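Local structure of alginate lyase (Bacteroides ovatus, 3NNB) at residues Ala37-Val48 / Tyr123-Trp134; Lys60-Pro68 / Lys95-Asp103. The protein probably depolymerises alginate by cutting its uronic acid chain through beta-elimination. One frame throughout, in Å; residues are numbered along the deposited sequence. Where two conformers were deposited one is given.

Contact 1. Residues Ala37-Val48 / Tyr123-Trp134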
loop_
_atom_site.group_PDB
_atom_site.type_symbol
_atom_site.label_atom_id
_atom_site.label_comp_id
_atom_site.label_asym_id
_atom_site.label_seq_id
_atom_site.Cartn_x
_atom_site.Cartn_y
_atom_site.Cartn_z
ATOM N N ALA A 37 -1.920 5.928 18.424
ATOM C CA ALA A 37 -3.257 5.367 18.613
ATOM C C ALA A 37 -4.093 6.295 19.459
ATOM O O ALA A 37 -5.269 6.482 19.195
ATOM C CB ALA A 37 -3.154 3.984 19.310
ATOM N N ASP A 38 -3.489 6.876 20.505
ATOM C CA ASP A 38 -4.218 7.861 21.333
ATOM C C ASP A 38 -4.656 9.056 20.499
ATOM O O ASP A 38 -5.756 9.608 20.681
ATOM C CB ASP A 38 -3.340 8.299 22.532
ATOM C CG ASP A 38 -3.196 7.223 23.587
ATOM O OD1 ASP A 38 -3.989 6.253 23.643
ATOM O OD2 ASP A 38 -2.244 7.349 24.394
ATOM N N LYS A 39 -3.843 9.453 19.522
ATOM C CA LYS A 39 -4.235 10.538 18.625
ATOM C C LYS A 39 -5.406 10.100 17.719
ATOM O O LYS A 39 -6.351 10.864 17.470
ATOM C CB LYS A 39 -3.053 10.982 17.755
ATOM C CG LYS A 39 -1.994 11.768 18.498
ATOM C CD LYS A 39 -0.812 12.117 17.559
ATOM C CE LYS A 39 0.415 12.558 18.352
ATOM N NZ LYS A 39 1.653 12.567 17.513
ATOM N N ALA A 40 -5.372 8.838 17.270
ATOM C CA ALA A 40 -6.444 8.298 16.452
ATOM C C ALA A 40 -7.755 8.242 17.218
ATOM O O ALA A 40 -8.824 8.355 16.595
ATOM C CB ALA A 40 -6.077 6.916 15.861
ATOM N N LEU A 41 -7.685 8.032 18.550
ATOM C CA LEU A 41 -8.920 8.040 19.371
ATOM C C LEU A 41 -9.657 9.368 19.302
ATOM O O LEU A 41 -10.863 9.407 19.477
ATOM C CB LEU A 41 -8.620 7.727 20.826
ATOM C CG LEU A 41 -8.106 6.335 21.195
ATOM C CD1 LEU A 41 -7.854 6.228 22.733
ATOM C CD2 LEU A 41 -9.045 5.237 20.733
ATOM N N LYS A 42 -8.920 10.453 19.082
ATOM C CA LYS A 42 -9.496 11.782 19.006
ATOM C C LYS A 42 -10.143 12.084 17.672
ATOM O O LYS A 42 -10.831 13.107 17.536
ATOM C CB LYS A 42 -8.394 12.827 19.246
ATOM C CG LYS A 42 -7.786 12.751 20.632
ATOM C CD LYS A 42 -6.676 13.777 20.813
ATOM C CE LYS A 42 -6.121 13.730 22.238
ATOM N NZ LYS A 42 -5.324 12.513 22.578
HETATM N N MSE A 43 -9.843 11.282 16.652
HETATM C CA MSE A 43 -10.280 11.594 15.275
HETATM C C MSE A 43 -11.733 11.179 15.060
HETATM O O MSE A 43 -12.151 10.094 15.452
HETATM C CB MSE A 43 -9.379 10.912 14.236
HETATM C CG MSE A 43 -9.812 11.186 12.784
HETATM SE SE MSE A 43 -8.708 10.260 11.467
HETATM C CE MSE A 43 -7.160 11.415 11.479
ATOM N N THR A 44 -12.515 12.061 14.427
ATOM C CA THR A 44 -13.876 11.702 14.033
ATOM C C THR A 44 -13.765 10.832 12.769
ATOM O O THR A 44 -13.132 11.261 11.787
ATOM C CB THR A 44 -14.723 12.949 13.698
ATOM O OG1 THR A 44 -14.795 13.775 14.864
ATOM C CG2 THR A 44 -16.126 12.555 13.243
ATOM N N PRO A 45 -14.349 9.618 12.784
ATOM C CA PRO A 45 -14.247 8.779 11.574
ATOM C C PRO A 45 -14.853 9.489 10.358
ATOM O O PRO A 45 -16.006 9.953 10.434
ATOM C CB PRO A 45 -15.024 7.530 11.930
ATOM C CG PRO A 45 -14.853 7.403 13.438
ATOM C CD PRO A 45 -14.914 8.851 13.921
ATOM N N PRO A 46 -14.072 9.631 9.282
ATOM C CA PRO A 46 -14.610 10.223 8.057
ATOM C C PRO A 46 -15.398 9.207 7.218
ATOM O O PRO A 46 -15.453 8.024 7.532
ATOM C CB PRO A 46 -13.348 10.648 7.312
ATOM C CG PRO A 46 -12.387 9.534 7.623
ATOM C CD PRO A 46 -12.681 9.162 9.075
ATOM N N SER A 47 -15.949 9.673 6.108
ATOM C CA SER A 47 -16.647 8.815 5.157
ATOM C C SER A 47 -16.668 9.461 3.797
ATOM O O SER A 47 -16.372 10.653 3.650
ATOM C CB SER A 47 -18.079 8.504 5.587
ATOM O OG SER A 47 -18.982 9.582 5.290
ATOM N N VAL A 48 -17.066 8.662 2.794
ATOM C CA VAL A 48 -17.265 9.184 1.455
ATOM C C VAL A 48 -18.427 10.217 1.374
ATOM O O VAL A 48 -18.587 10.871 0.355
ATOM C CB VAL A 48 -17.515 8.069 0.419
ATOM C CG1 VAL A 48 -16.265 7.137 0.332
ATOM C CG2 VAL A 48 -18.860 7.290 0.689
ATOM N N TYR A 123 -8.682 0.470 21.815
ATOM C CA TYR A 123 -8.151 0.758 20.510
ATOM C C TYR A 123 -8.888 -0.018 19.451
ATOM O O TYR A 123 -9.183 0.521 18.375
ATOM C CB TYR A 123 -6.647 0.440 20.436
ATOM C CG TYR A 123 -5.786 1.287 21.336
ATOM C CD1 TYR A 123 -5.908 2.667 21.369
ATOM C CD2 TYR A 123 -4.878 0.698 22.214
ATOM C CE1 TYR A 123 -5.088 3.426 22.181
ATOM C CE2 TYR A 123 -4.076 1.463 23.028
ATOM C CZ TYR A 123 -4.183 2.811 23.009
ATOM O OH TYR A 123 -3.394 3.586 23.825
ATOM N N ALA A 124 -9.231 -1.274 19.755
ATOM C CA ALA A 124 -10.014 -2.076 18.810
ATOM C C ALA A 124 -11.428 -1.521 18.635
ATOM O O ALA A 124 -11.974 -1.521 17.519
ATOM C CB ALA A 124 -10.053 -3.556 19.206
ATOM N N GLN A 125 -12.019 -1.025 19.739
ATOM C CA GLN A 125 -13.361 -0.437 19.694
ATOM C C GLN A 125 -13.352 0.765 18.770
ATOM O O GLN A 125 -14.273 0.956 17.962
ATOM C CB GLN A 125 -13.852 -0.072 21.113
ATOM C CG GLN A 125 -15.327 0.311 21.222
ATOM C CD GLN A 125 -15.653 1.720 20.707
ATOM O OE1 GLN A 125 -14.774 2.616 20.569
ATOM N NE2 GLN A 125 -16.931 1.935 20.505
ATOM N N LYS A 126 -12.289 1.566 18.824
ATOM C CA LYS A 126 -12.217 2.759 17.934
ATOM C C LYS A 126 -11.987 2.344 16.500
ATOM O O LYS A 126 -12.587 2.925 15.593
ATOM C CB LYS A 126 -11.161 3.752 18.375
ATOM C CG LYS A 126 -11.070 5.028 17.556
ATOM C CD LYS A 126 -12.066 6.103 17.980
ATOM C CE LYS A 126 -12.080 7.322 17.046
ATOM N NZ LYS A 126 -12.805 8.518 17.615
ATOM N N ALA A 127 -11.170 1.324 16.288
ATOM C CA ALA A 127 -10.960 0.839 14.948
ATOM C C ALA A 127 -12.237 0.353 14.303
ATOM O O ALA A 127 -12.494 0.634 13.130
ATOM C CB ALA A 127 -9.884 -0.299 14.899
ATOM N N VAL A 128 -13.035 -0.386 15.065
ATOM C CA VAL A 128 -14.327 -0.902 14.579
ATOM C C VAL A 128 -15.284 0.269 14.257
ATOM O O VAL A 128 -16.060 0.159 13.314
ATOM C CB VAL A 128 -14.904 -1.965 15.579
ATOM C CG1 VAL A 128 -16.325 -2.379 15.225
ATOM C CG2 VAL A 128 -14.010 -3.200 15.553
ATOM N N ASP A 129 -15.205 1.377 15.017
ATOM C CA ASP A 129 -16.011 2.578 14.744
ATOM C C ASP A 129 -15.617 3.147 13.377
ATOM O O ASP A 129 -16.487 3.357 12.542
ATOM C CB ASP A 129 -15.819 3.571 15.884
ATOM C CG ASP A 129 -16.711 4.786 15.821
ATOM O OD1 ASP A 129 -17.729 4.831 15.111
ATOM O OD2 ASP A 129 -16.386 5.691 16.630
ATOM N N PHE A 130 -14.315 3.320 13.118
ATOM C CA PHE A 130 -13.874 3.732 11.781
ATOM C C PHE A 130 -14.397 2.793 10.695
ATOM O O PHE A 130 -14.849 3.235 9.673
ATOM C CB PHE A 130 -12.347 3.724 11.665
ATOM C CG PHE A 130 -11.666 4.968 12.202
ATOM C CD1 PHE A 130 -11.525 6.084 11.368
ATOM C CD2 PHE A 130 -11.059 5.004 13.476
ATOM C CE1 PHE A 130 -10.879 7.215 11.808
ATOM C CE2 PHE A 130 -10.413 6.147 13.927
ATOM C CZ PHE A 130 -10.341 7.261 13.097
ATOM N N LEU A 131 -14.266 1.491 10.906
ATOM C CA LEU A 131 -14.680 0.511 9.888
ATOM C C LEU A 131 -16.204 0.525 9.653
ATOM O O LEU A 131 -16.659 0.381 8.513
ATOM C CB LEU A 131 -14.264 -0.866 10.315
ATOM C CG LEU A 131 -12.779 -1.168 10.284
ATOM C CD1 LEU A 131 -12.461 -2.554 10.952
ATOM C CD2 LEU A 131 -12.133 -1.053 8.851
ATOM N N ASN A 132 -16.982 0.630 10.735
ATOM C CA ASN A 132 -18.451 0.759 10.611
ATOM C C ASN A 132 -18.813 1.964 9.759
ATOM O O ASN A 132 -19.592 1.865 8.792
ATOM C CB ASN A 132 -19.138 0.925 11.994
ATOM C CG ASN A 132 -19.238 -0.370 12.761
ATOM O OD1 ASN A 132 -19.316 -1.431 12.175
ATOM N ND2 ASN A 132 -19.314 -0.276 14.082
ATOM N N VAL A 133 -18.226 3.096 10.104
ATOM C CA VAL A 133 -18.557 4.347 9.421
ATOM C C VAL A 133 -18.145 4.263 7.947
ATOM O O VAL A 133 -18.899 4.644 7.053
ATOM C CB VAL A 133 -17.944 5.553 10.113
ATOM C CG1 VAL A 133 -18.143 6.816 9.255
ATOM C CG2 VAL A 133 -18.579 5.716 11.524
ATOM N N TRP A 134 -16.962 3.741 7.689
ATOM C CA TRP A 134 -16.450 3.728 6.312
ATOM C C TRP A 134 -17.078 2.684 5.398
ATOM O O TRP A 134 -17.329 2.963 4.221
ATOM C CB TRP A 134 -14.914 3.571 6.279
ATOM C CG TRP A 134 -14.365 3.811 4.909
ATOM C CD1 TRP A 134 -14.219 2.911 3.904
ATOM C CD2 TRP A 134 -14.026 5.089 4.356
ATOM N NE1 TRP A 134 -13.758 3.542 2.759
ATOM C CE2 TRP A 134 -13.669 4.880 3.007
ATOM C CE3 TRP A 134 -13.981 6.391 4.880
ATOM C CZ2 TRP A 134 -13.254 5.921 2.169
ATOM C CZ3 TRP A 134 -13.552 7.421 4.062
ATOM C CH2 TRP A 134 -13.231 7.189 2.707
HETATM O O HOH W 1 -14.085 5.995 9.024
HETATM O O HOH W 2 -17.414 5.850 3.604
#
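Helix-on-helix packing that runs on into a loop laid along the same helix joins residues 37-48 to 123-134, with Tyr-123, Lys-126, Phe-130 and Trp-134 receiving the incoming chain. The short helical axes come within 10.2 Å, 50° from parallel. Ala-37 CB sits over one face of the Tyr-123 ring, 3.9 Å from its centroid, while at the ring edge Tyr-123 OH donates to Asp-38 OD1 at 2.7 Å, reaching it from above the carboxylate plane. Lys-126 holds the next turn: its chain bends at chi2 (84°), bringing NZ to Leu-41 O and Met-43 O, both at 2.8 Å, above the plane of the first carbonyl and tilted from that of the second. Lys-126 CB presses tightly on Leu-41 CD2, at 3.5 Å. A leucine here would probably leave both carbonyls without this donor and the turn between them freer to move. Further on, Pro-45 CG stands over the centre of the Phe-130 ring, 4.2 Å from the centroid, and Pro-46 CD lies at that ring's edge. Two waters then tie loop to helix, one donating to Pro-46 O and Phe-130 O, the other accepting from Val-48 N and donating to Trp-134 O. Phe-130 also touches Ala-107 and Val-108 of helix 98-118, layered helical packing consistent with the alpha/alpha toroid of the six-hairpin glycosidase clan.

Contact 2. Residues Lys60-Pro68 / Lys95-Asp103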
loop_
_atom_site.group_PDB
_atom_site.type_symbol
_atom_site.label_atom_id
_atom_site.label_comp_id
_atom_site.label_asym_id
_atom_site.label_seq_id
_atom_site.Cartn_x
_atom_site.Cartn_y
_atom_site.Cartn_z
ATOM N N LYS A 60 -23.472 9.540 -3.777
ATOM C CA LYS A 60 -22.397 10.030 -2.921
ATOM C C LYS A 60 -21.631 8.863 -2.288
ATOM O O LYS A 60 -20.475 9.000 -1.900
ATOM C CB LYS A 60 -22.986 10.949 -1.830
ATOM C CG LYS A 60 -21.989 11.548 -0.832
ATOM C CD LYS A 60 -21.380 12.838 -1.309
ATOM C CE LYS A 60 -22.382 13.958 -1.348
ATOM N NZ LYS A 60 -21.773 15.185 -1.958
ATOM N N HIS A 61 -22.279 7.704 -2.191
ATOM C CA HIS A 61 -21.636 6.519 -1.614
ATOM C C HIS A 61 -20.581 5.912 -2.542
ATOM O O HIS A 61 -19.813 5.041 -2.133
ATOM C CB HIS A 61 -22.663 5.454 -1.264
ATOM C CG HIS A 61 -23.571 5.824 -0.149
ATOM N ND1 HIS A 61 -23.318 5.444 1.156
ATOM C CD2 HIS A 61 -24.768 6.468 -0.142
ATOM C CE1 HIS A 61 -24.322 5.859 1.921
ATOM N NE2 HIS A 61 -25.208 6.498 1.165
ATOM N N ASP A 62 -20.552 6.339 -3.808
ATOM C CA ASP A 62 -19.468 5.991 -4.678
ATOM C C ASP A 62 -18.207 6.797 -4.369
ATOM O O ASP A 62 -18.208 8.038 -4.364
ATOM C CB ASP A 62 -19.843 6.168 -6.150
ATOM C CG ASP A 62 -20.882 5.151 -6.639
ATOM O OD1 ASP A 62 -21.144 4.130 -5.963
ATOM O OD2 ASP A 62 -21.407 5.390 -7.753
ATOM N N TYR A 63 -17.113 6.058 -4.169
ATOM C CA TYR A 63 -15.798 6.649 -4.019
ATOM C C TYR A 63 -15.443 7.502 -5.234
ATOM O O TYR A 63 -15.644 7.080 -6.357
ATOM C CB TYR A 63 -14.728 5.565 -3.793
ATOM C CG TYR A 63 -13.319 6.092 -3.637
ATOM C CD1 TYR A 63 -12.830 6.533 -2.419
ATOM C CD2 TYR A 63 -12.490 6.129 -4.724
ATOM C CE1 TYR A 63 -11.540 6.990 -2.296
ATOM C CE2 TYR A 63 -11.175 6.598 -4.617
ATOM C CZ TYR A 63 -10.709 7.026 -3.407
ATOM O OH TYR A 63 -9.408 7.486 -3.300
HETATM N N MSE A 64 -14.913 8.682 -4.972
HETATM C CA MSE A 64 -14.473 9.578 -6.028
HETATM C C MSE A 64 -13.185 10.187 -5.605
HETATM O O MSE A 64 -13.078 10.748 -4.497
HETATM C CB MSE A 64 -15.527 10.678 -6.292
HETATM C CG MSE A 64 -15.176 11.522 -7.516
HETATM SE SE MSE A 64 -16.417 13.004 -7.667
HETATM C CE MSE A 64 -15.542 13.901 -9.193
ATOM N N SER A 65 -12.208 10.121 -6.501
ATOM C CA SER A 65 -10.952 10.868 -6.288
ATOM C C SER A 65 -10.501 11.495 -7.599
ATOM O O SER A 65 -11.095 11.227 -8.642
ATOM C CB SER A 65 -9.831 9.955 -5.769
ATOM O OG SER A 65 -9.510 8.950 -6.704
HETATM N N MSE A 66 -9.476 12.335 -7.512
HETATM C CA MSE A 66 -8.891 13.022 -8.671
HETATM C C MSE A 66 -7.478 12.519 -8.937
HETATM O O MSE A 66 -6.708 12.297 -7.994
HETATM C CB MSE A 66 -8.792 14.526 -8.378
HETATM C CG MSE A 66 -8.415 15.362 -9.598
HETATM SE SE MSE A 66 -8.067 17.216 -9.050
HETATM C CE MSE A 66 -6.242 16.990 -8.704
ATOM N N GLY A 67 -7.111 12.365 -10.203
ATOM C CA GLY A 67 -5.734 12.022 -10.555
ATOM C C GLY A 67 -4.787 13.039 -9.908
ATOM O O GLY A 67 -4.901 14.256 -10.176
ATOM N N PRO A 68 -3.863 12.592 -9.043
ATOM C CA PRO A 68 -3.142 13.586 -8.233
ATOM C C PRO A 68 -2.247 14.538 -9.009
ATOM O O PRO A 68 -2.016 15.642 -8.542
ATOM C CB PRO A 68 -2.280 12.735 -7.320
ATOM C CG PRO A 68 -3.069 11.556 -7.147
ATOM C CD PRO A 68 -3.706 11.252 -8.462
ATOM N N LYS A 95 -10.301 17.742 -1.797
ATOM C CA LYS A 95 -11.744 17.999 -1.771
ATOM C C LYS A 95 -12.576 16.723 -1.916
ATOM O O LYS A 95 -13.770 16.708 -1.592
ATOM C CB LYS A 95 -12.152 18.950 -2.911
ATOM C CG LYS A 95 -11.577 20.352 -2.833
ATOM C CD LYS A 95 -11.976 21.151 -4.124
ATOM C CE LYS A 95 -11.090 22.409 -4.394
ATOM N NZ LYS A 95 -11.077 22.799 -5.872
ATOM N N LEU A 96 -11.963 15.682 -2.453
ATOM C CA LEU A 96 -12.673 14.431 -2.754
ATOM C C LEU A 96 -12.344 13.388 -1.671
ATOM O O LEU A 96 -12.119 13.767 -0.533
ATOM C CB LEU A 96 -12.354 14.004 -4.176
ATOM C CG LEU A 96 -12.690 15.039 -5.246
ATOM C CD1 LEU A 96 -12.414 14.488 -6.654
ATOM C CD2 LEU A 96 -14.173 15.476 -5.097
ATOM N N ASP A 97 -12.394 12.092 -1.990
ATOM C CA ASP A 97 -12.354 11.043 -0.968
ATOM C C ASP A 97 -10.980 10.509 -0.562
ATOM O O ASP A 97 -10.866 9.781 0.423
ATOM C CB ASP A 97 -13.217 9.851 -1.427
ATOM C CG ASP A 97 -14.700 10.168 -1.487
ATOM O OD1 ASP A 97 -15.141 11.022 -0.680
ATOM O OD2 ASP A 97 -15.396 9.543 -2.324
ATOM N N ARG A 98 -9.954 10.792 -1.355
ATOM C CA ARG A 98 -8.640 10.095 -1.225
ATOM C C ARG A 98 -8.010 10.269 0.149
ATOM O O ARG A 98 -7.530 9.282 0.750
ATOM C CB ARG A 98 -7.635 10.586 -2.271
ATOM C CG ARG A 98 -6.261 10.007 -2.116
ATOM C CD ARG A 98 -6.280 8.527 -2.351
ATOM N NE ARG A 98 -4.960 7.902 -2.206
ATOM C CZ ARG A 98 -4.469 7.427 -1.062
ATOM N NH1 ARG A 98 -5.144 7.525 0.056
ATOM N NH2 ARG A 98 -3.273 6.827 -1.057
ATOM N N ASN A 99 -7.985 11.499 0.643
ATOM C CA ASN A 99 -7.349 11.758 1.954
ATOM C C ASN A 99 -8.164 11.254 3.122
ATOM O O ASN A 99 -7.598 10.817 4.108
ATOM C CB ASN A 99 -6.964 13.242 2.101
ATOM C CG ASN A 99 -5.791 13.638 1.157
ATOM O OD1 ASN A 99 -5.053 12.770 0.687
ATOM N ND2 ASN A 99 -5.635 14.952 0.893
ATOM N N LYS A 100 -9.481 11.255 3.006
ATOM C CA LYS A 100 -10.325 10.653 4.028
ATOM C C LYS A 100 -10.096 9.139 4.082
ATOM O O LYS A 100 -9.959 8.561 5.167
ATOM C CB LYS A 100 -11.813 10.951 3.804
ATOM C CG LYS A 100 -12.298 12.421 3.857
ATOM C CD LYS A 100 -11.835 13.184 5.025
ATOM C CE LYS A 100 -12.663 14.512 5.206
ATOM N NZ LYS A 100 -13.806 14.370 6.225
ATOM N N LEU A 101 -10.038 8.495 2.910
ATOM C CA LEU A 101 -9.749 7.071 2.862
ATOM C C LEU A 101 -8.381 6.797 3.519
ATOM O O LEU A 101 -8.238 5.817 4.271
ATOM C CB LEU A 101 -9.810 6.569 1.408
ATOM C CG LEU A 101 -9.639 5.027 1.271
ATOM C CD1 LEU A 101 -10.521 4.444 0.165
ATOM C CD2 LEU A 101 -8.153 4.732 1.048
ATOM N N GLY A 102 -7.371 7.605 3.152
ATOM C CA GLY A 102 -6.044 7.468 3.732
ATOM C C GLY A 102 -6.073 7.588 5.249
ATOM O O GLY A 102 -5.412 6.823 5.953
ATOM N N ASP A 103 -6.771 8.604 5.746
ATOM C CA ASP A 103 -6.829 8.845 7.198
ATOM C C ASP A 103 -7.456 7.636 7.891
ATOM O O ASP A 103 -6.999 7.215 8.959
ATOM C CB ASP A 103 -7.685 10.061 7.536
ATOM C CG ASP A 103 -6.988 11.378 7.246
ATOM O OD1 ASP A 103 -5.765 11.410 7.052
ATOM O OD2 ASP A 103 -7.734 12.368 7.209
#
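Met-64 and Asp-97 grip each other through two hydrogen bonds that close a small ring. Asp-97 N donates to Met-64 O at 2.9 Å, almost straight on to the carbonyl (171°), and Met-64 N returns a bond to Asp-97 OD2 at 2.8 Å, entering on the anti side of the carboxylate. The carboxylate can do this because CG lies beside the residue's own backbone N (chi1 -67°), which turns OD2 and the amide to the same partner. Packing is close on both flanks of this pair. The Tyr-63 ring slides past Asp-97 in the opposite sense, with CE1 3.4 Å from Asp-97 CB, and its CE1 also meets Leu-101 CD1 at 3.7 Å. Leu-96 sends CD1 against the backbone between Ser-65 and Met-66, 3.7 Å from Met-66 N.

Looser is the partly exposed side, where Ser-65 CB and Arg-98 CB stand 4.2 Å apart. Tyr-63 OH rests on Arg-98 CA and CD, each at 3.4 Å, the guanidinium pointing elsewhere, and hydrogen-bonds Asp-167, as Ser-65 OG does. The short, weakly bonded strand 64-66 pairs in parallel with strand 148-151, so polar bonds and apolar contact join a small sheet to the segment that leads into helix 98-118. Since Asp-97 OD2 also forms a salt bridge with Lys-51, an amide and an ammonium group converge on one buried oxygen, which would probably keep this carboxylate charged.

The two contacts, with centres about 17 Å apart, are nested: 60-68 and 95-103 both fall inside the loop that 37-48 and 123-134 close. Of two helices consecutive in the chain, helix 98-118 carries one side of contact 2 and helix 121-136 one side of contact 1, and the contacts meet where Trp-134 CH2 lies 3.5 Å from Leu-101 N. Two residues just beyond 37-48 reach both contacts: Lys-51 binds Val-48 O and Asp-97 OD2, while Asp-50 OD2 takes Ser-47 N and Lys-100 NZ. The long connection between helices 27-41 and 98-118 thus runs against both members of the helix pair.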